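Probable fatty acyl-CoA transferase Rv3272 (Mycobacterium tuberculosis, PDB 5YX6) probably acts as a family III CoA transferase in fatty acid metabolism, binding fatty acyl-CoAs of varying chain length with highest affinity for palmitoyl-CoA. Local coordinates at residues A[173-185]-A[202-214]. Numbering follows the deposited sequence.
Sequences LVDNASGHVLAQA and VQVAMYDVAVGLQ
The Met206 side chain, at the start of helix 206-213, runs across helix 173-185, against Val174, Asp175 and Ser178. Its chain bends at the last torsion (chi3 62°), bringing CE to 3.8 Å from Val174 CG1 and 3.2 Å from OD1 of Asp175, the inferred nucleophile; the methyl lies against this one carboxylate oxygen, the sulfur a little farther off. Ser178 OG touches Met206 CG (3.2 Å) and Val209 CG2, yet bonds within its own helix to Val174 O (2.7 Å), from the carbonyl face opposite to Ser178 N. No hydrogen bond joins the two segments. Val181 CG2 and Val209 CG2 meet tip to tip, while Val204 spreads its methyls, CG1 to Val181 and CG2 to Leu182 CD1 (3.9 Å). Farther along, Ala185 CB presses tightly on Val202 CG1 (3.4 Å); at the other end Leu213 CD1 touches Ala177 CB, and Leu213 and Leu173 slide past each other in opposite directions. Helix 173-185 runs antiparallel to strand 202-205 (166°) and crosses helix 206-213 at 103°. In this Rossmann-type domain, helix 173-196 is the crossover helix of a beta-alpha-beta unit joining strands 126-131 and 201-205, the latter outermost in this chain's parallel sheet, which the second subunit extends with an antiparallel strand; helix 23-33 packs beside Leu182 and helix 146-152 covers Val174.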
# COMPACT_ATOMS: atom_id res chain seq x y z
N LEU A 173 3.83 6.70 1.24
CA LEU A 173 2.88 5.61 1.10
C LEU A 173 2.92 5.02 -0.30
O LEU A 173 2.72 3.82 -0.47
CB LEU A 173 1.46 6.07 1.44
CG LEU A 173 0.76 6.95 0.41
CD1 LEU A 173 -0.74 6.74 0.43
CD2 LEU A 173 1.10 8.41 0.66
N VAL A 174 3.19 5.85 -1.29
CA VAL A 174 3.16 5.40 -2.67
C VAL A 174 4.37 4.50 -2.98
O VAL A 174 4.23 3.48 -3.66
CB VAL A 174 3.10 6.58 -3.64
CG1 VAL A 174 3.31 6.12 -5.07
CG2 VAL A 174 1.76 7.28 -3.51
N ASP A 175 5.53 4.89 -2.47
CA ASP A 175 6.73 4.06 -2.53
C ASP A 175 6.53 2.69 -1.89
O ASP A 175 6.76 1.67 -2.51
CB ASP A 175 7.90 4.76 -1.82
CG ASP A 175 8.59 5.78 -2.70
OD1 ASP A 175 8.27 5.84 -3.90
OD2 ASP A 175 9.47 6.51 -2.18
N ASN A 176 6.11 2.68 -0.63
CA ASN A 176 6.04 1.44 0.11
C ASN A 176 4.94 0.54 -0.42
O ASN A 176 5.13 -0.67 -0.56
CB ASN A 176 5.89 1.72 1.60
CG ASN A 176 7.13 2.39 2.19
OD1 ASN A 176 8.26 1.96 1.96
ND2 ASN A 176 6.92 3.46 2.95
N ALA A 177 3.80 1.12 -0.80
CA ALA A 177 2.75 0.34 -1.44
C ALA A 177 3.21 -0.21 -2.79
O ALA A 177 2.90 -1.36 -3.13
CB ALA A 177 1.48 1.17 -1.62
N SER A 178 3.96 0.58 -3.55
CA SER A 178 4.42 0.13 -4.86
C SER A 178 5.38 -1.04 -4.73
O SER A 178 5.34 -1.96 -5.53
CB SER A 178 5.11 1.27 -5.63
OG SER A 178 4.16 2.24 -6.03
N GLY A 179 6.24 -0.99 -3.72
CA GLY A 179 7.13 -2.10 -3.43
C GLY A 179 6.42 -3.42 -3.21
O GLY A 179 6.84 -4.45 -3.74
N HIS A 180 5.34 -3.40 -2.44
CA HIS A 180 4.60 -4.63 -2.16
C HIS A 180 3.85 -5.14 -3.39
O HIS A 180 3.71 -6.36 -3.56
CB HIS A 180 3.64 -4.42 -0.99
CG HIS A 180 4.34 -4.35 0.33
ND1 HIS A 180 5.00 -5.43 0.88
CD2 HIS A 180 4.56 -3.31 1.17
CE1 HIS A 180 5.56 -5.07 2.02
NE2 HIS A 180 5.32 -3.79 2.22
N VAL A 181 3.38 -4.23 -4.25
CA VAL A 181 2.65 -4.63 -5.45
C VAL A 181 3.60 -5.27 -6.47
O VAL A 181 3.27 -6.28 -7.09
CB VAL A 181 1.93 -3.43 -6.10
CG1 VAL A 181 1.34 -3.85 -7.43
CG2 VAL A 181 0.84 -2.91 -5.19
N LEU A 182 4.78 -4.70 -6.60
CA LEU A 182 5.82 -5.26 -7.44
C LEU A 182 6.21 -6.66 -6.97
O LEU A 182 6.36 -7.58 -7.78
CB LEU A 182 7.05 -4.35 -7.46
CG LEU A 182 8.19 -4.83 -8.35
CD1 LEU A 182 7.76 -5.00 -9.80
CD2 LEU A 182 9.35 -3.86 -8.25
N ALA A 183 6.42 -6.80 -5.66
CA ALA A 183 6.75 -8.09 -5.07
C ALA A 183 5.65 -9.10 -5.36
O ALA A 183 5.93 -10.25 -5.74
CB ALA A 183 6.97 -7.96 -3.57
N GLN A 184 4.41 -8.67 -5.20
CA GLN A 184 3.25 -9.48 -5.55
C GLN A 184 3.34 -9.94 -7.01
O GLN A 184 3.17 -11.13 -7.32
CB GLN A 184 1.97 -8.67 -5.31
CG GLN A 184 0.70 -9.26 -5.89
CD GLN A 184 -0.38 -8.22 -6.07
OE1 GLN A 184 -0.74 -7.85 -7.19
NE2 GLN A 184 -0.91 -7.72 -4.96
N ALA A 185 3.66 -9.01 -7.90
CA ALA A 185 3.69 -9.32 -9.32
C ALA A 185 4.83 -10.27 -9.69
O ALA A 185 4.68 -11.12 -10.56
CB ALA A 185 3.79 -8.05 -10.11
N VAL A 202 6.64 -8.25 -16.47
CA VAL A 202 5.78 -7.65 -15.48
C VAL A 202 6.04 -6.14 -15.37
O VAL A 202 7.20 -5.71 -15.39
CB VAL A 202 6.00 -8.37 -14.13
CG1 VAL A 202 5.53 -7.53 -12.99
CG2 VAL A 202 5.31 -9.72 -14.14
N GLN A 203 4.98 -5.34 -15.29
CA GLN A 203 5.13 -3.89 -15.19
C GLN A 203 4.25 -3.31 -14.09
O GLN A 203 3.07 -3.65 -13.99
CB GLN A 203 4.82 -3.22 -16.54
CG GLN A 203 5.84 -3.54 -17.63
CD GLN A 203 5.50 -2.92 -18.98
OE1 GLN A 203 4.72 -3.48 -19.75
NE2 GLN A 203 6.10 -1.77 -19.27
N VAL A 204 4.84 -2.47 -13.26
CA VAL A 204 4.13 -1.81 -12.18
C VAL A 204 4.43 -0.32 -12.19
O VAL A 204 5.60 0.08 -12.17
CB VAL A 204 4.51 -2.39 -10.80
CG1 VAL A 204 3.85 -1.60 -9.68
CG2 VAL A 204 4.13 -3.85 -10.72
N ALA A 205 3.39 0.51 -12.27
CA ALA A 205 3.55 1.97 -12.22
C ALA A 205 3.11 2.52 -10.87
O ALA A 205 2.04 2.16 -10.36
CB ALA A 205 2.78 2.63 -13.34
N MET A 206 3.94 3.38 -10.28
CA MET A 206 3.62 3.99 -8.99
C MET A 206 2.31 4.77 -9.09
O MET A 206 1.49 4.76 -8.16
CB MET A 206 4.75 4.90 -8.52
CG MET A 206 5.93 4.17 -7.86
SD MET A 206 7.38 5.24 -7.66
CE MET A 206 6.74 6.51 -6.58
N TYR A 207 2.12 5.44 -10.22
CA TYR A 207 0.88 6.16 -10.45
C TYR A 207 -0.33 5.23 -10.37
O TYR A 207 -1.34 5.57 -9.73
CB TYR A 207 0.93 6.85 -11.80
CG TYR A 207 -0.29 7.68 -12.12
CD1 TYR A 207 -0.47 8.94 -11.55
CD2 TYR A 207 -1.24 7.23 -13.03
CE1 TYR A 207 -1.58 9.70 -11.86
CE2 TYR A 207 -2.34 7.99 -13.34
CZ TYR A 207 -2.51 9.23 -12.76
OH TYR A 207 -3.60 9.99 -13.07
N ASP A 208 -0.23 4.07 -11.02
CA ASP A 208 -1.32 3.10 -11.04
C ASP A 208 -1.63 2.60 -9.63
O ASP A 208 -2.79 2.42 -9.28
CB ASP A 208 -0.99 1.92 -11.95
CG ASP A 208 -0.93 2.31 -13.42
OD1 ASP A 208 -1.26 3.48 -13.72
OD2 ASP A 208 -0.55 1.46 -14.28
N VAL A 209 -0.59 2.40 -8.83
CA VAL A 209 -0.77 2.00 -7.45
C VAL A 209 -1.49 3.08 -6.65
O VAL A 209 -2.39 2.78 -5.87
CB VAL A 209 0.57 1.68 -6.80
CG1 VAL A 209 0.36 1.34 -5.32
CG2 VAL A 209 1.26 0.51 -7.54
N ALA A 210 -1.09 4.34 -6.85
CA ALA A 210 -1.67 5.46 -6.12
C ALA A 210 -3.15 5.63 -6.46
O ALA A 210 -3.97 5.82 -5.57
CB ALA A 210 -0.92 6.74 -6.43
N VAL A 211 -3.46 5.54 -7.75
CA VAL A 211 -4.85 5.56 -8.21
C VAL A 211 -5.61 4.43 -7.53
O VAL A 211 -6.71 4.63 -7.00
CB VAL A 211 -4.93 5.44 -9.75
CG1 VAL A 211 -6.32 5.01 -10.19
CG2 VAL A 211 -4.53 6.76 -10.43
N GLY A 212 -5.01 3.25 -7.51
CA GLY A 212 -5.61 2.09 -6.88
C GLY A 212 -5.92 2.29 -5.41
O GLY A 212 -6.97 1.87 -4.94
N LEU A 213 -5.02 2.93 -4.68
CA LEU A 213 -5.25 3.20 -3.26
C LEU A 213 -6.46 4.11 -3.01
O LEU A 213 -7.05 4.06 -1.94
CB LEU A 213 -4.00 3.81 -2.63
CG LEU A 213 -2.77 2.88 -2.59
CD1 LEU A 213 -1.56 3.61 -2.05
CD2 LEU A 213 -3.05 1.61 -1.76
N GLN A 214 -6.83 4.92 -4.00
CA GLN A 214 -7.94 5.86 -3.88
C GLN A 214 -9.16 5.43 -4.70
O GLN A 214 -10.03 6.24 -5.01
CB GLN A 214 -7.52 7.25 -4.36
CG GLN A 214 -6.19 7.76 -3.88
CD GLN A 214 -5.75 8.97 -4.69
OE1 GLN A 214 -6.10 10.11 -4.36
NE2 GLN A 214 -4.98 8.74 -5.75